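PDB 2BH4: cytochrome C-550 from Paracoccus versutus, which probably carries electrons between redox partners through a covalently bound heme c, here as a variant with one axial heme ligand replaced. Local coordinates for residues E73-L76 with I77-V80. The protein carries 1 engineered substitution. Residues are numbered along the deposited sequence; the frame is centred on the assembly and turned at random.
With HEC (heme c), chain B.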
loop_
_atom_site.group_PDB
_atom_site.type_symbol
_atom_site.label_atom_id
_atom_site.label_comp_id
_atom_site.label_asym_id
_atom_site.label_seq_id
_atom_site.Cartn_x
_atom_site.Cartn_y
_atom_site.Cartn_z
ATOM N N GLU A 73 6.999 -1.885 -6.996
ATOM C CA GLU A 73 6.903 -3.187 -6.374
ATOM C C GLU A 73 7.937 -3.354 -5.243
ATOM O O GLU A 73 7.589 -3.848 -4.159
ATOM C CB GLU A 73 7.037 -4.279 -7.443
ATOM C CG GLU A 73 5.730 -4.423 -8.255
ATOM C CD GLU A 73 5.805 -5.507 -9.326
ATOM O OE1 GLU A 73 6.612 -6.441 -9.159
ATOM O OE2 GLU A 73 5.049 -5.416 -10.314
ATOM N N ALA A 74 9.153 -2.839 -5.433
ATOM C CA ALA A 74 10.196 -2.962 -4.411
ATOM C C ALA A 74 9.835 -2.180 -3.132
ATOM O O ALA A 74 9.973 -2.685 -2.009
ATOM C CB ALA A 74 11.550 -2.509 -4.974
ATOM N N ASP A 75 9.344 -0.963 -3.311
ATOM C CA ASP A 75 8.961 -0.143 -2.160
ATOM C C ASP A 75 7.749 -0.750 -1.451
ATOM O O ASP A 75 7.689 -0.741 -0.219
ATOM C CB ASP A 75 8.703 1.311 -2.578
ATOM C CG ASP A 75 9.973 2.146 -2.568
ATOM O OD1 ASP A 75 10.830 1.950 -1.668
ATOM O OD2 ASP A 75 10.096 3.042 -3.418
ATOM N N LEU A 76 6.787 -1.288 -2.202
ATOM C CA LEU A 76 5.643 -1.953 -1.589
ATOM C C LEU A 76 6.057 -3.136 -0.737
ATOM O O LEU A 76 5.582 -3.297 0.386
ATOM C CB LEU A 76 4.633 -2.405 -2.631
ATOM C CG LEU A 76 3.770 -1.294 -3.215
ATOM C CD1 LEU A 76 3.088 -1.755 -4.482
ATOM C CD2 LEU A 76 2.736 -0.748 -2.185
ATOM N N ILE A 77 6.989 -3.946 -1.234
ATOM C CA ILE A 77 7.423 -5.092 -0.450
ATOM C C ILE A 77 8.033 -4.624 0.878
ATOM O O ILE A 77 7.743 -5.179 1.935
ATOM C CB ILE A 77 8.401 -5.964 -1.245
ATOM C CG1 ILE A 77 7.638 -6.649 -2.375
ATOM C CG2 ILE A 77 9.056 -7.008 -0.338
ATOM C CD1 ILE A 77 8.542 -7.350 -3.371
ATOM N N GLU A 78 8.861 -3.584 0.823
ATOM C CA GLU A 78 9.501 -3.069 2.036
ATOM C C GLU A 78 8.471 -2.485 2.998
ATOM O O GLU A 78 8.476 -2.792 4.187
ATOM C CB GLU A 78 10.571 -2.031 1.686
ATOM C CG GLU A 78 11.806 -2.628 0.984
ATOM C CD GLU A 78 12.864 -1.607 0.657
ATOM O OE1 GLU A 78 12.656 -0.411 0.985
ATOM O OE2 GLU A 78 13.892 -2.005 0.058
ATOM N N TYR A 79 7.574 -1.658 2.476
ATOM C CA TYR A 79 6.562 -1.000 3.315
ATOM C C TYR A 79 5.621 -2.019 3.967
ATOM O O TYR A 79 5.340 -1.935 5.156
ATOM C CB TYR A 79 5.796 0.018 2.482
ATOM C CG TYR A 79 4.720 0.759 3.244
ATOM C CD1 TYR A 79 5.023 1.844 4.048
ATOM C CD2 TYR A 79 3.392 0.350 3.152
ATOM C CE1 TYR A 79 4.017 2.505 4.738
ATOM C CE2 TYR A 79 2.386 1.035 3.817
ATOM C CZ TYR A 79 2.711 2.099 4.616
ATOM O OH TYR A 79 1.683 2.762 5.322
ATOM N N VAL A 80 5.158 -2.995 3.196
ATOM C CA VAL A 80 4.288 -4.064 3.725
ATOM C C VAL A 80 4.999 -4.865 4.802
ATOM O O VAL A 80 4.372 -5.367 5.742
ATOM C CB VAL A 80 3.792 -4.945 2.567
ATOM C CG1 VAL A 80 3.226 -6.265 3.034
ATOM C CG2 VAL A 80 2.797 -4.131 1.725
HETATM FE FE HEC B . -2.279 -0.442 5.049
HETATM C CHA HEC B . -1.563 2.697 3.966
HETATM C CHB HEC B . -0.910 -1.736 2.198
HETATM C CHC HEC B . -2.638 -3.616 6.295
HETATM C CHD HEC B . -4.187 0.768 7.603
HETATM N NA HEC B . -1.405 0.338 3.413
HETATM C C1A HEC B . -1.177 1.669 3.141
HETATM C C2A HEC B . -0.494 1.824 1.887
HETATM C C3A HEC B . -0.309 0.586 1.404
HETATM C C4A HEC B . -0.874 -0.366 2.348
HETATM C CMA HEC B . 0.387 0.224 0.089
HETATM C CAA HEC B . -0.128 3.166 1.242
HETATM C CBA HEC B . -1.320 3.585 0.384
HETATM C CGA HEC B . -1.207 4.922 -0.310
HETATM O O1A HEC B . -2.254 5.368 -0.885
HETATM O O2A HEC B . -0.112 5.548 -0.323
HETATM N NB HEC B . -1.858 -2.327 4.374
HETATM C C1B HEC B . -1.367 -2.636 3.125
HETATM C C2B HEC B . -1.306 -4.077 3.011
HETATM C C3B HEC B . -1.731 -4.589 4.158
HETATM C C4B HEC B . -2.123 -3.506 5.038
HETATM C CMB HEC B . -0.834 -4.824 1.754
HETATM C CAB HEC B . -1.803 -6.084 4.536
HETATM C CBB HEC B . -0.595 -6.722 4.533
HETATM N NC HEC B . -3.221 -1.271 6.612
HETATM C C1C HEC B . -3.228 -2.579 7.001
HETATM C C2C HEC B . -4.010 -2.732 8.207
HETATM C C3C HEC B . -4.453 -1.529 8.594
HETATM C C4C HEC B . -3.977 -0.601 7.574
HETATM C CMC HEC B . -4.243 -4.090 8.898
HETATM C CAC HEC B . -5.334 -1.138 9.813
HETATM C CBC HEC B . -5.044 -1.555 11.075
HETATM N ND HEC B . -2.781 1.390 5.678
HETATM C C1D HEC B . -3.561 1.672 6.790
HETATM C C2D HEC B . -3.563 3.098 7.029
HETATM C C3D HEC B . -2.757 3.684 5.929
HETATM C C4D HEC B . -2.276 2.560 5.114
HETATM C CMD HEC B . -4.256 3.898 8.136
HETATM C CAD HEC B . -2.430 5.184 5.804
HETATM C CBD HEC B . -1.024 5.289 6.426
HETATM C CGD HEC B . -0.629 6.708 6.827
HETATM O O1D HEC B . -1.356 7.656 6.457
HETATM O O2D HEC B . 0.429 6.889 7.484
HETATM O O HOH W 1 13.445 1.496 -0.580
#
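L76 and V80 sit one turn apart on helix 73-81 and both face the heme, joined by a backbone bond from V80 N to L76 O (2.9 Å, 168° at the hydrogen). V80 CG2 packs both against L76 O, at 3.2 Å, and against heme methyl CMB, while CG1, anti to the backbone N (chi1 164°), turns to heme CBB. L76 brings a branch tip to the porphyrin rim, CD2 to CMA at 3.4 Å, and packs behind against V112 of helix 108-117, where V80 touches V111. Y79 reaches farthest over the heme: with CG anti to its backbone N (chi1 180°) the ring swings clear of the helix, and CE2 comes 3.6 Å from heme C2A, the ring inclined to the macrocycle, with OH near CHA. W71 and W86 meet the same ring, W86 edge-to-face, and Y79 N is tied to D75 O at 2.8 Å. Trimming Y79 to an alanine is likely to leave the pyrrole A face of the heme less well covered and to deprive W71 and W86 of their shared aromatic partner. The outward side is looser and polar. E73 and A74 are exposed there; I77, only partly exposed, lays CG1 beside E73 O at 3.3 Å and packs on V112. E78, extended beyond CG, runs over A74 O, and its carboxylate crosses that of D75 at a steep angle, OD1 to OE1 4.0 Å. A water sits between the two carboxylates, within bonding distance of D75 OD1 and E78 OE1, while W86 NE1 also bonds D75 OD1 and K90 offers a weak, long ion pair. The helix is thus two-faced: apolar side chains and one tyrosine wall the heme pocket, while on the outer flank the neighbouring carboxylates probably tolerate their like charges through water and the indole N-H.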